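Local coordinates for protein intimin (Escherichia coli, PDB 1F00) that mediates adhesion of enteropathogenic bacteria, probably to host cells through binding of its lectin-like tip domain to the translocated receptor Tir, at residues A[120-125]-A[154-159]; A[47-52]-A[61-66]; A[3-8]-A[24-29]. All blocks are in the same frame, centred on the assembly; numbering follows the deposited sequence.

Interaction 1 (A[120-125]-A[154-159])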
loop_
_atom_site.group_PDB
_atom_site.type_symbol
_atom_site.label_atom_id
_atom_site.label_comp_id
_atom_site.label_asym_id
_atom_site.label_seq_id
_atom_site.Cartn_x
_atom_site.Cartn_y
_atom_site.Cartn_z
ATOM N N LEU A 120 -16.846 -7.410 -0.434
ATOM C CA LEU A 120 -17.190 -8.767 -0.061
ATOM C C LEU A 120 -16.327 -8.873 1.201
ATOM O O LEU A 120 -15.129 -8.586 1.145
ATOM C CB LEU A 120 -16.682 -9.756 -1.115
ATOM C CG LEU A 120 -16.750 -11.240 -0.752
ATOM C CD1 LEU A 120 -18.199 -11.649 -0.509
ATOM C CD2 LEU A 120 -16.148 -12.067 -1.889
ATOM N N GLN A 121 -16.902 -9.245 2.337
ATOM C CA GLN A 121 -16.074 -9.342 3.539
ATOM C C GLN A 121 -14.946 -10.344 3.331
ATOM O O GLN A 121 -15.169 -11.453 2.839
ATOM C CB GLN A 121 -16.892 -9.758 4.766
ATOM C CG GLN A 121 -16.098 -9.570 6.058
ATOM C CD GLN A 121 -16.854 -9.970 7.318
ATOM O OE1 GLN A 121 -16.698 -9.343 8.362
ATOM N NE2 GLN A 121 -17.658 -11.020 7.229
ATOM N N TYR A 122 -13.736 -9.941 3.705
ATOM C CA TYR A 122 -12.550 -10.776 3.567
ATOM C C TYR A 122 -12.101 -10.895 2.118
ATOM O O TYR A 122 -11.330 -11.781 1.763
ATOM C CB TYR A 122 -12.795 -12.154 4.195
ATOM C CG TYR A 122 -13.139 -12.036 5.665
ATOM C CD1 TYR A 122 -14.217 -12.728 6.213
ATOM C CD2 TYR A 122 -12.421 -11.171 6.495
ATOM C CE1 TYR A 122 -14.581 -12.554 7.552
ATOM C CE2 TYR A 122 -12.773 -10.990 7.831
ATOM C CZ TYR A 122 -13.853 -11.682 8.353
ATOM O OH TYR A 122 -14.207 -11.500 9.669
ATOM N N GLY A 123 -12.604 -9.992 1.281
ATOM C CA GLY A 123 -12.177 -9.962 -0.102
ATOM C C GLY A 123 -10.739 -9.482 -0.002
ATOM O O GLY A 123 -10.371 -8.855 0.999
ATOM N N GLN A 124 -9.919 -9.764 -1.010
ATOM C CA GLN A 124 -8.521 -9.360 -0.961
ATOM C C GLN A 124 -8.030 -8.621 -2.206
ATOM O O GLN A 124 -8.415 -8.946 -3.327
ATOM C CB GLN A 124 -7.653 -10.596 -0.717
ATOM C CG GLN A 124 -7.955 -11.285 0.603
ATOM C CD GLN A 124 -7.297 -12.641 0.718
ATOM O OE1 GLN A 124 -7.555 -13.538 -0.088
ATOM N NE2 GLN A 124 -6.447 -12.802 1.723
ATOM N N VAL A 125 -7.183 -7.618 -1.991
ATOM C CA VAL A 125 -6.618 -6.845 -3.089
ATOM C C VAL A 125 -5.109 -6.719 -2.901
ATOM O O VAL A 125 -4.605 -6.795 -1.776
ATOM C CB VAL A 125 -7.233 -5.425 -3.176
ATOM C CG1 VAL A 125 -8.739 -5.525 -3.325
ATOM C CG2 VAL A 125 -6.864 -4.603 -1.937
ATOM N N GLN A 154 -0.533 -7.508 0.276
ATOM C CA GLN A 154 -1.892 -7.956 0.019
ATOM C C GLN A 154 -2.777 -7.542 1.187
ATOM O O GLN A 154 -2.477 -7.830 2.350
ATOM C CB GLN A 154 -1.940 -9.473 -0.166
ATOM C CG GLN A 154 -3.327 -10.005 -0.479
ATOM C CD GLN A 154 -3.287 -11.431 -0.986
ATOM O OE1 GLN A 154 -2.979 -11.683 -2.161
ATOM N NE2 GLN A 154 -3.578 -12.377 -0.102
ATOM N N VAL A 155 -3.865 -6.855 0.868
ATOM C CA VAL A 155 -4.798 -6.377 1.880
ATOM C C VAL A 155 -6.074 -7.207 1.942
ATOM O O VAL A 155 -6.593 -7.638 0.919
ATOM C CB VAL A 155 -5.205 -4.911 1.604
ATOM C CG1 VAL A 155 -6.273 -4.465 2.619
ATOM C CG2 VAL A 155 -3.976 -4.006 1.681
ATOM N N THR A 156 -6.568 -7.428 3.156
ATOM C CA THR A 156 -7.808 -8.161 3.352
ATOM C C THR A 156 -8.789 -7.198 4.013
ATOM O O THR A 156 -8.526 -6.682 5.093
ATOM C CB THR A 156 -7.612 -9.390 4.259
ATOM O OG1 THR A 156 -6.677 -10.290 3.649
ATOM C CG2 THR A 156 -8.935 -10.110 4.475
ATOM N N LEU A 157 -9.910 -6.945 3.348
ATOM C CA LEU A 157 -10.930 -6.041 3.874
ATOM C C LEU A 157 -11.789 -6.783 4.896
ATOM O O LEU A 157 -12.305 -7.863 4.611
ATOM C CB LEU A 157 -11.785 -5.519 2.719
ATOM C CG LEU A 157 -10.962 -4.793 1.648
ATOM C CD1 LEU A 157 -11.857 -4.391 0.501
ATOM C CD2 LEU A 157 -10.284 -3.562 2.255
ATOM N N LYS A 158 -11.962 -6.200 6.078
ATOM C CA LYS A 158 -12.715 -6.871 7.134
ATOM C C LYS A 158 -13.996 -6.201 7.631
ATOM O O LYS A 158 -15.037 -6.855 7.727
ATOM C CB LYS A 158 -11.778 -7.124 8.311
ATOM C CG LYS A 158 -10.499 -7.821 7.882
ATOM C CD LYS A 158 -9.384 -7.661 8.891
ATOM C CE LYS A 158 -9.488 -8.636 10.036
ATOM N NZ LYS A 158 -8.291 -8.505 10.934
ATOM N N GLU A 159 -13.932 -4.912 7.954
ATOM C CA GLU A 159 -15.115 -4.212 8.456
ATOM C C GLU A 159 -15.260 -2.817 7.855
ATOM O O GLU A 159 -14.279 -2.197 7.440
ATOM C CB GLU A 159 -15.045 -4.091 9.982
ATOM C CG GLU A 159 -14.951 -5.415 10.746
ATOM C CD GLU A 159 -16.245 -6.220 10.727
ATOM O OE1 GLU A 159 -17.309 -5.658 10.387
ATOM O OE2 GLU A 159 -16.199 -7.419 11.073
HETATM O O HOH W 1 -13.919 -8.903 10.979
#

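Interaction 2 (A[47-52]-A[61-66])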
loop_
_atom_site.group_PDB
_atom_site.type_symbol
_atom_site.label_atom_id
_atom_site.label_comp_id
_atom_site.label_asym_id
_atom_site.label_seq_id
_atom_site.Cartn_x
_atom_site.Cartn_y
_atom_site.Cartn_z
ATOM N N LYS A 47 23.734 17.055 -8.085
ATOM C CA LYS A 47 24.071 18.475 -8.139
ATOM C C LYS A 47 24.632 18.981 -6.816
ATOM O O LYS A 47 23.991 18.867 -5.773
ATOM C CB LYS A 47 22.833 19.310 -8.481
ATOM C CG LYS A 47 22.536 19.470 -9.961
ATOM C CD LYS A 47 21.435 20.513 -10.160
ATOM C CE LYS A 47 21.230 20.853 -11.629
ATOM N NZ LYS A 47 20.801 19.670 -12.425
ATOM N N LEU A 48 25.826 19.558 -6.864
ATOM C CA LEU A 48 26.461 20.098 -5.672
ATOM C C LEU A 48 26.050 21.556 -5.481
ATOM O O LEU A 48 25.968 22.315 -6.448
ATOM C CB LEU A 48 27.983 20.014 -5.803
ATOM C CG LEU A 48 28.610 18.622 -5.719
ATOM C CD1 LEU A 48 30.027 18.653 -6.269
ATOM C CD2 LEU A 48 28.598 18.156 -4.267
ATOM N N SER A 49 25.787 21.940 -4.236
ATOM C CA SER A 49 25.399 23.313 -3.934
ATOM C C SER A 49 26.428 24.275 -4.523
ATOM O O SER A 49 26.075 25.255 -5.185
ATOM C CB SER A 49 25.303 23.511 -2.419
ATOM O OG SER A 49 26.512 23.150 -1.772
ATOM N N ASN A 50 27.702 23.980 -4.283
ATOM C CA ASN A 50 28.807 24.795 -4.787
ATOM C C ASN A 50 30.001 23.892 -5.081
ATOM O O ASN A 50 30.210 22.895 -4.392
ATOM C CB ASN A 50 29.206 25.854 -3.754
ATOM C CG ASN A 50 28.180 26.966 -3.631
ATOM O OD1 ASN A 50 27.906 27.682 -4.598
ATOM N ND2 ASN A 50 27.610 27.119 -2.441
ATOM N N SER A 51 30.777 24.234 -6.104
ATOM C CA SER A 51 31.943 23.430 -6.459
ATOM C C SER A 51 33.148 23.797 -5.594
ATOM O O SER A 51 34.092 23.019 -5.468
ATOM C CB SER A 51 32.288 23.618 -7.936
ATOM O OG SER A 51 32.643 24.961 -8.205
ATOM N N THR A 52 33.116 24.987 -5.003
ATOM C CA THR A 52 34.215 25.434 -4.152
ATOM C C THR A 52 33.687 26.019 -2.854
ATOM O O THR A 52 32.603 26.599 -2.818
ATOM C CB THR A 52 35.079 26.495 -4.856
ATOM O OG1 THR A 52 34.276 27.639 -5.168
ATOM C CG2 THR A 52 35.674 25.930 -6.132
ATOM N N ALA A 61 34.654 22.826 6.115
ATOM C CA ALA A 61 34.069 23.285 4.858
ATOM C C ALA A 61 32.881 22.365 4.592
ATOM O O ALA A 61 32.953 21.160 4.841
ATOM C CB ALA A 61 35.080 23.181 3.730
ATOM N N LYS A 62 31.796 22.923 4.072
ATOM C CA LYS A 62 30.596 22.131 3.840
ATOM C C LYS A 62 29.878 22.423 2.528
ATOM O O LYS A 62 29.876 23.552 2.048
ATOM C CB LYS A 62 29.647 22.354 5.018
ATOM C CG LYS A 62 28.217 21.909 4.815
ATOM C CD LYS A 62 27.342 22.354 5.987
ATOM C CE LYS A 62 27.664 21.597 7.276
ATOM N NZ LYS A 62 29.059 21.796 7.762
ATOM N N VAL A 63 29.272 21.384 1.957
ATOM C CA VAL A 63 28.511 21.490 0.712
ATOM C C VAL A 63 27.400 20.439 0.731
ATOM O O VAL A 63 27.484 19.460 1.471
ATOM C CB VAL A 63 29.397 21.250 -0.526
ATOM C CG1 VAL A 63 30.483 22.311 -0.606
ATOM C CG2 VAL A 63 30.007 19.856 -0.465
ATOM N N THR A 64 26.360 20.646 -0.073
ATOM C CA THR A 64 25.245 19.705 -0.128
ATOM C C THR A 64 25.081 19.097 -1.515
ATOM O O THR A 64 25.452 19.704 -2.521
ATOM C CB THR A 64 23.918 20.381 0.271
ATOM O OG1 THR A 64 23.675 21.501 -0.585
ATOM C CG2 THR A 64 23.973 20.849 1.715
ATOM N N LEU A 65 24.516 17.894 -1.557
ATOM C CA LEU A 65 24.305 17.169 -2.808
ATOM C C LEU A 65 22.846 16.725 -2.937
ATOM O O LEU A 65 22.250 16.244 -1.975
ATOM C CB LEU A 65 25.208 15.926 -2.842
ATOM C CG LEU A 65 25.461 15.108 -4.119
ATOM C CD1 LEU A 65 26.029 13.756 -3.718
ATOM C CD2 LEU A 65 24.193 14.891 -4.913
ATOM N N THR A 66 22.286 16.888 -4.132
ATOM C CA THR A 66 20.914 16.472 -4.417
ATOM C C THR A 66 20.950 15.747 -5.759
ATOM O O THR A 66 21.959 15.805 -6.466
ATOM C CB THR A 66 19.962 17.674 -4.533
ATOM O OG1 THR A 66 20.360 18.494 -5.637
ATOM C CG2 THR A 66 19.998 18.503 -3.260
#

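Interaction 3 (A[3-8]-A[24-29])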
loop_
_atom_site.group_PDB
_atom_site.type_symbol
_atom_site.label_atom_id
_atom_site.label_comp_id
_atom_site.label_asym_id
_atom_site.label_seq_id
_atom_site.Cartn_x
_atom_site.Cartn_y
_atom_site.Cartn_z
ATOM N N ILE A 3 43.187 17.350 4.024
ATOM C CA ILE A 3 41.857 16.978 4.492
ATOM C C ILE A 3 42.031 15.748 5.376
ATOM O O ILE A 3 42.510 14.712 4.921
ATOM C CB ILE A 3 40.923 16.656 3.304
ATOM C CG1 ILE A 3 40.616 17.937 2.527
ATOM C CG2 ILE A 3 39.631 16.017 3.797
ATOM C CD1 ILE A 3 39.898 17.701 1.210
ATOM N N THR A 4 41.653 15.874 6.642
ATOM C CA THR A 4 41.795 14.772 7.586
ATOM C C THR A 4 40.457 14.157 7.979
ATOM O O THR A 4 40.406 13.176 8.721
ATOM C CB THR A 4 42.510 15.240 8.854
ATOM O OG1 THR A 4 41.748 16.284 9.471
ATOM C CG2 THR A 4 43.901 15.762 8.511
ATOM N N GLU A 5 39.377 14.745 7.478
ATOM C CA GLU A 5 38.032 14.258 7.761
ATOM C C GLU A 5 37.154 14.577 6.561
ATOM O O GLU A 5 37.255 15.658 5.977
ATOM C CB GLU A 5 37.446 14.954 9.003
ATOM C CG GLU A 5 38.215 14.738 10.302
ATOM C CD GLU A 5 37.804 13.475 11.049
ATOM O OE1 GLU A 5 38.503 13.111 12.021
ATOM O OE2 GLU A 5 36.786 12.849 10.679
ATOM N N ILE A 6 36.305 13.630 6.185
ATOM C CA ILE A 6 35.379 13.831 5.080
ATOM C C ILE A 6 34.178 12.950 5.397
ATOM O O ILE A 6 34.209 11.732 5.216
ATOM C CB ILE A 6 36.029 13.467 3.716
ATOM C CG1 ILE A 6 35.042 13.746 2.583
ATOM C CG2 ILE A 6 36.498 12.021 3.715
ATOM C CD1 ILE A 6 35.692 13.806 1.208
ATOM N N LYS A 7 33.127 13.585 5.911
ATOM C CA LYS A 7 31.920 12.885 6.329
ATOM C C LYS A 7 30.659 13.296 5.584
ATOM O O LYS A 7 30.597 14.367 4.994
ATOM C CB LYS A 7 31.674 13.129 7.821
ATOM C CG LYS A 7 32.851 12.857 8.739
ATOM C CD LYS A 7 32.494 13.247 10.167
ATOM C CE LYS A 7 33.622 12.944 11.136
ATOM N NZ LYS A 7 33.290 13.395 12.520
ATOM N N ALA A 8 29.656 12.425 5.634
ATOM C CA ALA A 8 28.353 12.673 5.027
ATOM C C ALA A 8 27.360 12.466 6.169
ATOM O O ALA A 8 27.458 11.476 6.896
ATOM C CB ALA A 8 28.091 11.681 3.908
ATOM N N THR A 24 30.891 17.216 5.042
ATOM C CA THR A 24 31.704 18.106 5.845
ATOM C C THR A 24 33.152 17.631 5.846
ATOM O O THR A 24 33.436 16.482 6.182
ATOM C CB THR A 24 31.185 18.176 7.300
ATOM O OG1 THR A 24 29.806 18.578 7.301
ATOM C CG2 THR A 24 31.997 19.188 8.102
ATOM N N VAL A 25 34.061 18.510 5.438
ATOM C CA VAL A 25 35.479 18.175 5.424
ATOM C C VAL A 25 36.212 19.059 6.419
ATOM O O VAL A 25 35.741 20.138 6.780
ATOM C CB VAL A 25 36.122 18.381 4.029
ATOM C CG1 VAL A 25 35.544 17.397 3.034
ATOM C CG2 VAL A 25 35.907 19.810 3.558
ATOM N N LYS A 26 37.363 18.586 6.876
ATOM C CA LYS A 26 38.170 19.350 7.813
ATOM C C LYS A 26 39.583 19.380 7.256
ATOM O O LYS A 26 40.129 18.343 6.874
ATOM C CB LYS A 26 38.154 18.695 9.195
ATOM C CG LYS A 26 38.923 19.471 10.250
ATOM C CD LYS A 26 38.799 18.833 11.622
ATOM C CE LYS A 26 39.507 19.674 12.675
ATOM N NZ LYS A 26 39.375 19.110 14.045
ATOM N N VAL A 27 40.157 20.576 7.172
ATOM C CA VAL A 27 41.513 20.741 6.667
ATOM C C VAL A 27 42.420 21.031 7.853
ATOM O O VAL A 27 42.137 21.915 8.663
ATOM C CB VAL A 27 41.594 21.894 5.650
ATOM C CG1 VAL A 27 43.027 22.087 5.189
ATOM C CG2 VAL A 27 40.697 21.593 4.461
ATOM N N MET A 28 43.507 20.279 7.954
ATOM C CA MET A 28 44.435 20.445 9.061
ATOM C C MET A 28 45.891 20.518 8.637
ATOM O O MET A 28 46.265 20.118 7.532
ATOM C CB MET A 28 44.283 19.283 10.046
ATOM C CG MET A 28 42.916 19.160 10.687
ATOM S SD MET A 28 42.655 20.411 11.944
ATOM C CE MET A 28 43.359 19.591 13.385
ATOM N N LYS A 29 46.698 21.046 9.546
ATOM C CA LYS A 29 48.133 21.155 9.369
ATOM C C LYS A 29 48.641 20.713 10.728
ATOM O O LYS A 29 48.920 21.534 11.603
ATOM C CB LYS A 29 48.549 22.597 9.094
ATOM C CG LYS A 29 50.024 22.732 8.757
ATOM C CD LYS A 29 50.417 24.179 8.520
ATOM C CE LYS A 29 51.892 24.286 8.170
ATOM N NZ LYS A 29 52.735 23.663 9.227
#

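Interaction 1 (A[120-125]-A[154-159])
The Tyr122 ring meets segment 154-159 through one edge: Lys158 CG lies near the ring plane, 3.9 Å from Tyr122 CE2, and the methyl of Thr156 is close to the same plane. One face is covered from within the turn by Gln121, whose CG sits 3.5 Å above the ring plane, over its centre. At the far end, the Tyr122 hydroxyl and Glu159 OE2 share a water, which donates to the carboxylate at 2.7 Å. The second flat group, the Gln124 amide, uses its NE2 to donate to Thr156 OG1 at 3.2 Å; the acceptor lies almost in the amide plane. Thr156 OG1 stands anti to its own carbonyl carbon (chi1 -61°), which brings the hydroxyl alongside the extended glutamine.

Beneath these groups the antiparallel backbones open from a ladder into a turn. Val125 and Val155 form a hydrogen-bonded pair, with Val155 N 2.7 Å from Val125 O. Leu157 N reaches Gly123 O at 3.1 Å. A type II turn from Leu120 to Gly123, with Tyr122 in the left-handed region, then presents Tyr122 N to Leu157 O at 2.7 Å, a bond bent to 139° at the hydrogen.

This end of the second Ig-like domain of the fragment abuts the lectin-like domain. Trp224 of helix 214-224 touches Leu120, Val125 and Leu157, Tyr232 meets the Tyr122 ring, and Gln121 bonds by its backbone to Ile186 in strand 184-190. Strand 146-148 flanks 154-157 on its other edge.

Interaction 2 (A[47-52]-A[61-66])
Three backbone bonds tie Lys47 and Ser49 to the antiparallel strand beside them. Lys47 and Thr66 form a hydrogen-bonded pair, the Lys47 N to Thr66 O arm measuring 2.7 Å and the return from Thr66 N to Lys47 O 3.1 Å. Ser49 N then donates to Thr64 O at 2.8 Å.

The fourth bond is made by a side chain. Ser49 has left the extended conformation, and its OG replaces a main-chain carbonyl, accepting from Thr64 N at 3.0 Å in a nearly straight line (174°). With chi1 at 55°, this hydroxyl lies between its own backbone N and carbonyl carbon, directed at the neighbouring strand. Thr64 OG1 packs against Ser49 CB at 3.2 Å.

The break in pairing coincides with a change of sheet in the Ig-like sandwich: strand 47-48 edges one sheet, and strand 52-54 pairs with 38-43 in the other.

Apolar contact comes from Leu48, whose CD2 lies 4.3 Å from Leu65 CB and 4.4 Å from Val63 CG2. Leu48 and Val63 also touch Phe41 of the facing sheet, while Leu65 packs on Ser73 and Val75. Asn50 O, buried here without a polar partner, lies 3.8 Å from Val63 CG1.

Interaction 3 (A[3-8]-A[24-29])
Ile6 and Val25 lie side by side at the apolar centre, Ile6 CG1 3.7 Å from Val25 CG1. Placed opposite the backbone N (chi1 -178°), Ile6 CG1 carries the branch that runs along the valine. Farther along the same face, Ile3 divides its contacts: its CG2 leans on Val25 CB at 4.2 Å, and its CG1 meets Val27 CG2 at 4.1 Å, the two side chains set at a slant. These residues form part of the inner face of an Ig-like sandwich. Val25 touches Phe41 and Val27 touches Val39, both from strand 38-43 of the facing sheet, while Ile3 and Ile6 reach Val86.

The strands run antiparallel, with 174° between their directions, but the register slips through a beta bulge. Ile3 pairs with Val27 and Ile6 with Val25, so Thr4 and Glu5 together face the single residue Lys26. The helix-like backbone of Thr4 (psi -4°) takes up the extra residue. Thr4 N donates to Lys26 O at 2.9 Å, and Lys26 N returns a bond to Glu5 O at 3.1 Å with its donor well tilted from the carbonyl plane. Beyond the bulge the ladder is regular again, Lys7 N to Thr24 O and Thr24 N to Lys7 O both measuring 2.9 Å.

On the outer face the aliphatic roots of Glu5 and Lys26 run alongside each other, with their CB atoms 3.8 Å apart, before the charged ends diverge; Glu5 OE2 makes a long salt bridge with Lys7 NZ instead. Tyr60 of strand 60-66 touches Thr24 and Lys26. At the bulge's outer corner, where both residues also make crystal contacts, Met28 crosses Thr4 at about a right angle, its CG 3.3 Å from Thr4 OG1.

How the interactions relate
Interactions 2 and 3 belong to one sheet of the fragment's first Ig-like domain, their centres about 14 Å apart. Strands 21-29 and 60-66 are neighbours there; one probable hydrogen bond between them, Val25 N to Ala61 O at 2.9 Å, directly links the two contacts. The sheet thus runs from 2-8 through these two strands to 47-48, and the two contacts are the outer interfaces of that series, with the 21-29/60-66 interface between them. Interaction 1 is separate, in the next Ig-like domain; its centre is about 48 Å from that of interaction 2 and 55 Å from that of interaction 3. It touches the lectin-like domain, which probably engages the receptor.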